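Local structure of serine acetyltransferase 1, putative (Entamoeba histolytica, 7BW9) at residues L40-L45 and V132-R137; I44-F49 and L102-I107. The protein probably transfers an acetyl group to serine in the pathway to cysteine, and is seen here with cysteine bound. One frame throughout, in Å; residues are numbered along the deposited sequence.

Interaction 1: residues L40-L45 and V132-R137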
loop_
_atom_site.group_PDB
_atom_site.type_symbol
_atom_site.label_atom_id
_atom_site.label_comp_id
_atom_site.label_asym_id
_atom_site.label_seq_id
_atom_site.Cartn_x
_atom_site.Cartn_y
_atom_site.Cartn_z
ATOM N N LEU A 40 18.126 -2.504 -8.716
ATOM C CA LEU A 40 19.335 -3.253 -9.050
ATOM C C LEU A 40 19.044 -4.730 -9.229
ATOM O O LEU A 40 19.536 -5.350 -10.182
ATOM C CB LEU A 40 20.397 -3.048 -7.975
ATOM C CG LEU A 40 21.113 -1.696 -8.068
ATOM C CD1 LEU A 40 22.141 -1.561 -6.953
ATOM C CD2 LEU A 40 21.768 -1.539 -9.441
ATOM N N ILE A 41 18.258 -5.319 -8.318
ATOM C CA ILE A 41 17.955 -6.740 -8.439
ATOM C C ILE A 41 17.217 -7.004 -9.737
ATOM O O ILE A 41 17.493 -7.989 -10.436
ATOM C CB ILE A 41 17.175 -7.224 -7.198
ATOM C CG1 ILE A 41 18.129 -7.274 -6.001
ATOM C CG2 ILE A 41 16.565 -8.582 -7.423
ATOM C CD1 ILE A 41 17.444 -7.222 -4.682
ATOM N N GLN A 42 16.309 -6.102 -10.111
ATOM C CA GLN A 42 15.583 -6.264 -11.365
ATOM C C GLN A 42 16.533 -6.299 -12.551
ATOM O O GLN A 42 16.421 -7.168 -13.425
ATOM C CB GLN A 42 14.571 -5.129 -11.542
ATOM C CG GLN A 42 13.309 -5.265 -10.669
ATOM C CD GLN A 42 12.446 -4.017 -10.726
ATOM O OE1 GLN A 42 12.947 -2.900 -10.945
ATOM N NE2 GLN A 42 11.146 -4.194 -10.551
ATOM N N LYS A 43 17.467 -5.333 -12.608
ATOM C CA LYS A 43 18.435 -5.283 -13.699
ATOM C C LYS A 43 19.375 -6.483 -13.653
ATOM O O LYS A 43 19.777 -7.004 -14.701
ATOM C CB LYS A 43 19.242 -3.981 -13.641
ATOM C CG LYS A 43 18.408 -2.716 -13.743
ATOM C CD LYS A 43 19.280 -1.458 -13.753
ATOM C CE LYS A 43 18.422 -0.199 -13.849
ATOM N NZ LYS A 43 19.194 0.999 -14.297
ATOM N N ILE A 44 19.747 -6.931 -12.453
ATOM C CA ILE A 44 20.630 -8.095 -12.361
ATOM C C ILE A 44 19.917 -9.358 -12.841
ATOM O O ILE A 44 20.493 -10.169 -13.576
ATOM C CB ILE A 44 21.158 -8.268 -10.927
ATOM C CG1 ILE A 44 22.134 -7.141 -10.567
ATOM C CG2 ILE A 44 21.836 -9.622 -10.792
ATOM C CD1 ILE A 44 22.313 -6.930 -9.064
ATOM N N LEU A 45 18.657 -9.554 -12.443
ATOM C CA LEU A 45 18.010 -10.825 -12.773
ATOM C C LEU A 45 17.444 -10.861 -14.191
ATOM O O LEU A 45 17.364 -11.938 -14.791
ATOM C CB LEU A 45 16.891 -11.125 -11.781
ATOM C CG LEU A 45 17.270 -11.260 -10.308
ATOM C CD1 LEU A 45 15.996 -11.360 -9.511
ATOM C CD2 LEU A 45 18.141 -12.469 -10.080
ATOM N N VAL A 132 8.023 -8.753 -4.982
ATOM C CA VAL A 132 8.234 -9.013 -3.559
ATOM C C VAL A 132 9.090 -10.260 -3.372
ATOM O O VAL A 132 9.885 -10.338 -2.430
ATOM C CB VAL A 132 6.885 -9.106 -2.806
ATOM C CG1 VAL A 132 6.183 -10.432 -3.077
ATOM C CG2 VAL A 132 7.099 -8.943 -1.304
ATOM N N MET A 133 8.973 -11.236 -4.277
ATOM C CA MET A 133 9.756 -12.460 -4.154
ATOM C C MET A 133 11.202 -12.271 -4.600
ATOM O O MET A 133 12.101 -12.890 -4.021
ATOM C CB MET A 133 9.083 -13.589 -4.934
ATOM C CG MET A 133 7.808 -14.112 -4.238
ATOM S SD MET A 133 8.006 -14.385 -2.455
ATOM C CE MET A 133 9.290 -15.653 -2.498
ATOM N N MET A 134 11.455 -11.422 -5.606
ATOM C CA MET A 134 12.829 -10.996 -5.872
ATOM C C MET A 134 13.503 -10.491 -4.597
ATOM O O MET A 134 14.624 -10.888 -4.268
ATOM C CB MET A 134 12.850 -9.896 -6.937
ATOM C CG MET A 134 12.264 -10.261 -8.291
ATOM S SD MET A 134 12.502 -8.871 -9.432
ATOM C CE MET A 134 11.922 -9.556 -10.985
ATOM N N ILE A 135 12.826 -9.614 -3.857
ATOM C CA ILE A 135 13.401 -9.101 -2.618
ATOM C C ILE A 135 13.449 -10.185 -1.543
ATOM O O ILE A 135 14.457 -10.324 -0.833
ATOM C CB ILE A 135 12.615 -7.873 -2.139
ATOM C CG1 ILE A 135 12.570 -6.825 -3.244
ATOM C CG2 ILE A 135 13.235 -7.286 -0.869
ATOM C CD1 ILE A 135 13.957 -6.255 -3.629
ATOM N N GLN A 136 12.364 -10.967 -1.394
ATOM C CA GLN A 136 12.282 -11.902 -0.269
ATOM C C GLN A 136 13.344 -12.987 -0.364
ATOM O O GLN A 136 13.958 -13.350 0.645
ATOM C CB GLN A 136 10.894 -12.543 -0.187
ATOM C CG GLN A 136 10.538 -13.073 1.244
ATOM C CD GLN A 136 11.088 -14.461 1.526
ATOM O OE1 GLN A 136 11.336 -15.227 0.600
ATOM N NE2 GLN A 136 11.314 -14.778 2.803
ATOM N N ARG A 137 13.564 -13.528 -1.565
ATOM C CA ARG A 137 14.565 -14.576 -1.714
ATOM C C ARG A 137 15.974 -14.049 -1.447
ATOM O O ARG A 137 16.821 -14.787 -0.928
ATOM C CB ARG A 137 14.432 -15.203 -3.104
ATOM C CG ARG A 137 13.035 -15.830 -3.287
ATOM C CD ARG A 137 13.011 -16.902 -4.339
ATOM N NE ARG A 137 11.670 -17.414 -4.634
ATOM C CZ ARG A 137 11.039 -18.344 -3.909
ATOM N NH1 ARG A 137 11.612 -18.853 -2.826
ATOM N NH2 ARG A 137 9.836 -18.770 -4.278
#

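Interaction 2: residues I44-F49 and L102-I107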
loop_
_atom_site.group_PDB
_atom_site.type_symbol
_atom_site.label_atom_id
_atom_site.label_comp_id
_atom_site.label_asym_id
_atom_site.label_seq_id
_atom_site.Cartn_x
_atom_site.Cartn_y
_atom_site.Cartn_z
ATOM N N ILE A 44 19.747 -6.931 -12.453
ATOM C CA ILE A 44 20.630 -8.095 -12.361
ATOM C C ILE A 44 19.917 -9.358 -12.841
ATOM O O ILE A 44 20.493 -10.169 -13.576
ATOM C CB ILE A 44 21.158 -8.268 -10.927
ATOM C CG1 ILE A 44 22.134 -7.141 -10.567
ATOM C CG2 ILE A 44 21.836 -9.622 -10.792
ATOM C CD1 ILE A 44 22.313 -6.930 -9.064
ATOM N N LEU A 45 18.657 -9.554 -12.443
ATOM C CA LEU A 45 18.010 -10.825 -12.773
ATOM C C LEU A 45 17.444 -10.861 -14.191
ATOM O O LEU A 45 17.364 -11.938 -14.791
ATOM C CB LEU A 45 16.891 -11.125 -11.781
ATOM C CG LEU A 45 17.270 -11.260 -10.308
ATOM C CD1 LEU A 45 15.996 -11.360 -9.511
ATOM C CD2 LEU A 45 18.141 -12.469 -10.080
ATOM N N PHE A 46 17.019 -9.731 -14.744
ATOM C CA PHE A 46 16.427 -9.700 -16.080
ATOM C C PHE A 46 16.855 -8.450 -16.824
ATOM O O PHE A 46 16.041 -7.560 -17.088
ATOM C CB PHE A 46 14.906 -9.773 -16.000
ATOM C CG PHE A 46 14.415 -10.989 -15.338
ATOM C CD1 PHE A 46 14.382 -12.189 -16.023
ATOM C CD2 PHE A 46 13.988 -10.945 -14.018
ATOM C CE1 PHE A 46 13.920 -13.334 -15.409
ATOM C CE2 PHE A 46 13.530 -12.090 -13.392
ATOM C CZ PHE A 46 13.502 -13.289 -14.092
ATOM N N PRO A 47 18.133 -8.362 -17.204
ATOM C CA PRO A 47 18.586 -7.171 -17.941
ATOM C C PRO A 47 17.718 -6.830 -19.140
ATOM O O PRO A 47 17.468 -5.646 -19.395
ATOM C CB PRO A 47 20.021 -7.536 -18.354
ATOM C CG PRO A 47 20.185 -9.021 -18.034
ATOM C CD PRO A 47 19.245 -9.278 -16.898
ATOM N N ASP A 48 17.217 -7.828 -19.865
ATOM C CA ASP A 48 16.471 -7.512 -21.080
ATOM C C ASP A 48 15.251 -6.635 -20.818
ATOM O O ASP A 48 14.841 -5.890 -21.714
ATOM C CB ASP A 48 16.046 -8.793 -21.793
ATOM C CG ASP A 48 17.203 -9.479 -22.506
ATOM O OD1 ASP A 48 18.376 -9.087 -22.287
ATOM O OD2 ASP A 48 16.936 -10.425 -23.277
ATOM N N PHE A 49 14.684 -6.664 -19.610
ATOM C CA PHE A 49 13.464 -5.905 -19.348
ATOM C C PHE A 49 13.699 -4.617 -18.579
ATOM O O PHE A 49 12.773 -3.800 -18.470
ATOM C CB PHE A 49 12.442 -6.789 -18.604
ATOM C CG PHE A 49 12.057 -8.012 -19.385
ATOM C CD1 PHE A 49 10.999 -7.974 -20.275
ATOM C CD2 PHE A 49 12.801 -9.178 -19.289
ATOM C CE1 PHE A 49 10.668 -9.094 -21.023
ATOM C CE2 PHE A 49 12.477 -10.295 -20.034
ATOM C CZ PHE A 49 11.407 -10.253 -20.902
ATOM N N LEU A 102 14.851 -19.561 -9.175
ATOM C CA LEU A 102 13.618 -19.570 -8.382
ATOM C C LEU A 102 12.654 -18.467 -8.818
ATOM O O LEU A 102 11.442 -18.701 -8.944
ATOM C CB LEU A 102 13.955 -19.434 -6.892
ATOM C CG LEU A 102 14.520 -20.681 -6.189
ATOM C CD1 LEU A 102 14.936 -20.365 -4.758
ATOM C CD2 LEU A 102 13.535 -21.852 -6.216
ATOM N N VAL A 103 13.168 -17.257 -9.057
ATOM C CA VAL A 103 12.310 -16.163 -9.498
ATOM C C VAL A 103 11.681 -16.494 -10.847
ATOM O O VAL A 103 10.487 -16.240 -11.077
ATOM C CB VAL A 103 13.113 -14.847 -9.533
ATOM C CG1 VAL A 103 12.353 -13.768 -10.286
ATOM C CG2 VAL A 103 13.438 -14.393 -8.093
ATOM N N LYS A 104 12.461 -17.109 -11.745
ATOM C CA LYS A 104 11.921 -17.535 -13.036
ATOM C C LYS A 104 10.740 -18.480 -12.856
ATOM O O LYS A 104 9.749 -18.397 -13.591
ATOM C CB LYS A 104 13.005 -18.220 -13.871
ATOM C CG LYS A 104 14.089 -17.298 -14.408
ATOM C CD LYS A 104 15.233 -18.133 -14.996
ATOM C CE LYS A 104 14.849 -18.725 -16.339
ATOM N NZ LYS A 104 15.930 -19.602 -16.877
ATOM N N GLN A 105 10.825 -19.385 -11.883
ATOM C CA GLN A 105 9.703 -20.284 -11.646
ATOM C C GLN A 105 8.520 -19.565 -11.016
ATOM O O GLN A 105 7.374 -19.890 -11.339
ATOM C CB GLN A 105 10.157 -21.465 -10.803
ATOM C CG GLN A 105 11.249 -22.271 -11.508
ATOM C CD GLN A 105 11.744 -23.412 -10.651
ATOM O OE1 GLN A 105 11.837 -24.553 -11.105
ATOM N NE2 GLN A 105 12.040 -23.116 -9.396
ATOM N N ASP A 106 8.766 -18.557 -10.160
ATOM C CA ASP A 106 7.660 -17.722 -9.692
ATOM C C ASP A 106 6.955 -17.045 -10.869
ATOM O O ASP A 106 5.719 -16.971 -10.908
ATOM C CB ASP A 106 8.156 -16.675 -8.684
ATOM C CG ASP A 106 8.731 -17.296 -7.394
ATOM O OD1 ASP A 106 8.270 -18.389 -6.950
ATOM O OD2 ASP A 106 9.655 -16.676 -6.812
ATOM N N ILE A 107 7.728 -16.562 -11.846
ATOM C CA ILE A 107 7.146 -15.937 -13.034
ATOM C C ILE A 107 6.306 -16.939 -13.812
ATOM O O ILE A 107 5.200 -16.622 -14.271
ATOM C CB ILE A 107 8.258 -15.334 -13.910
ATOM C CG1 ILE A 107 8.832 -14.083 -13.244
ATOM C CG2 ILE A 107 7.758 -15.072 -15.333
ATOM C CD1 ILE A 107 10.271 -13.847 -13.619
#

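Interaction 1: residues L40-L45 and V132-R137
Met134 reaches from helix 128-144 into the side of helix 36-45 and meets three residues there, each with a different part of its chain. Its CB lies 4.0 Å from the branch methyl CG2 of Ile41, and its CG lies 4.1 Å from CD1 of Leu45; against both residues the methionine runs alongside, the side chains sliding past one another in opposite directions. Farther out, SD sits 3.9 Å from CG of Gln42, whose chain crosses the methionine at about a right angle, so the glutamine contributes its aliphatic part to this contact. The extended form of Met134 beyond CG (chi2 -176°) is what lets one residue line up CB, CG and SD against successive partners. Ile41 divides its two branches: CG2 takes Met134, while CD1 at the end of the other branch meets CD1 of Ile135 at 3.8 Å, methyl against methyl, with the two isoleucines crossing nearly perpendicularly. Ile135 does not start out facing helix 36-45; its folded chain, with chi2 at -64°, swings CD1 round to the isoleucine. Van der Waals packing alone joins the two segments, and all five touching residues are buried. The axes of segments 40-45 and 132-137 pass 10.4 Å apart at 93°, and this near-perpendicular crossing confines close packing to a small patch around Ile41 and Met134. Behind the patch, Ile41 also rests on Leu68 of helix 58-79, and Ile135 packs on Leu154, Met155 and Ile158 of helix 148-162. On the far side of helix 128-144, Gln136 and Arg137 bond to backbone carbonyls of Thr170, Ile172 and Gly173, where the left-handed beta-helix begins, so the helix lies between helix 36-45 and the first strands of that domain.

Interaction 2: residues I44-F49 and L102-I107
Leu45, in the last turn of helix 36-45, opens the contact by setting CD1 4.2 Å from CG2 of Val103 on helix 96-113. Its backbone O accepts a hydrogen bond from NE of Arg100, one turn earlier on that same helix. Phe46 follows as the first residue to leave helical geometry, and it carries most of the contact. Its ring enters end-on: CE2 lies 3.7 Å from CG1 of Val103, which sits at the ring edge and in its plane. CG of Lys104 also lies near that plane, 4.1 Å from CZ. From helix 96-113, Ile107 comes the opposite way, and its CD1 stands only 3.3 Å from Phe46 CZ, a tight carbon-carbon approach made obliquely to the ring. The extended branch of Ile107 (chi2 152°) carries CD1 out to the phenyl tip. Beyond Phe46 the chain turns into a short, weakly bonded helix, with Phe49 N bonded to Phe46 O. Phe49 itself packs against Ala121 and Ile124 of helix 120-126, which Ile107 touches as well. Across the contact the chemistry is apolar, resting on carbon packing around the outer end of one aromatic ring; Lys104 lends its CG, then bends at chi3 and takes its ammonium to a salt bridge with Asp19, keeping the charge clear of the ring.

How the interactions relate
From the N terminus, the chain runs through helix 36-45 into the turn at Phe46, and both contacts start from this one stretch, sharing Leu45. Interaction 2 closes the shorter loop, returning after 52 mostly helical residues at helix 96-113; interaction 1 closes a longer one, 86 residues between its segments, at helix 128-144. The shorter loop nests inside the longer one, the two sharing the end of helix 36-45 at their start. The far segments are joined directly by a salt bridge, Arg137 NE to Asp106 OD2 at 3.1 Å, and Met134 CE of interaction 1 packs on Phe46 CE2 of interaction 2. Helices 36-45, 96-113 and 128-144 thus form one helical cluster beside the beta-helix.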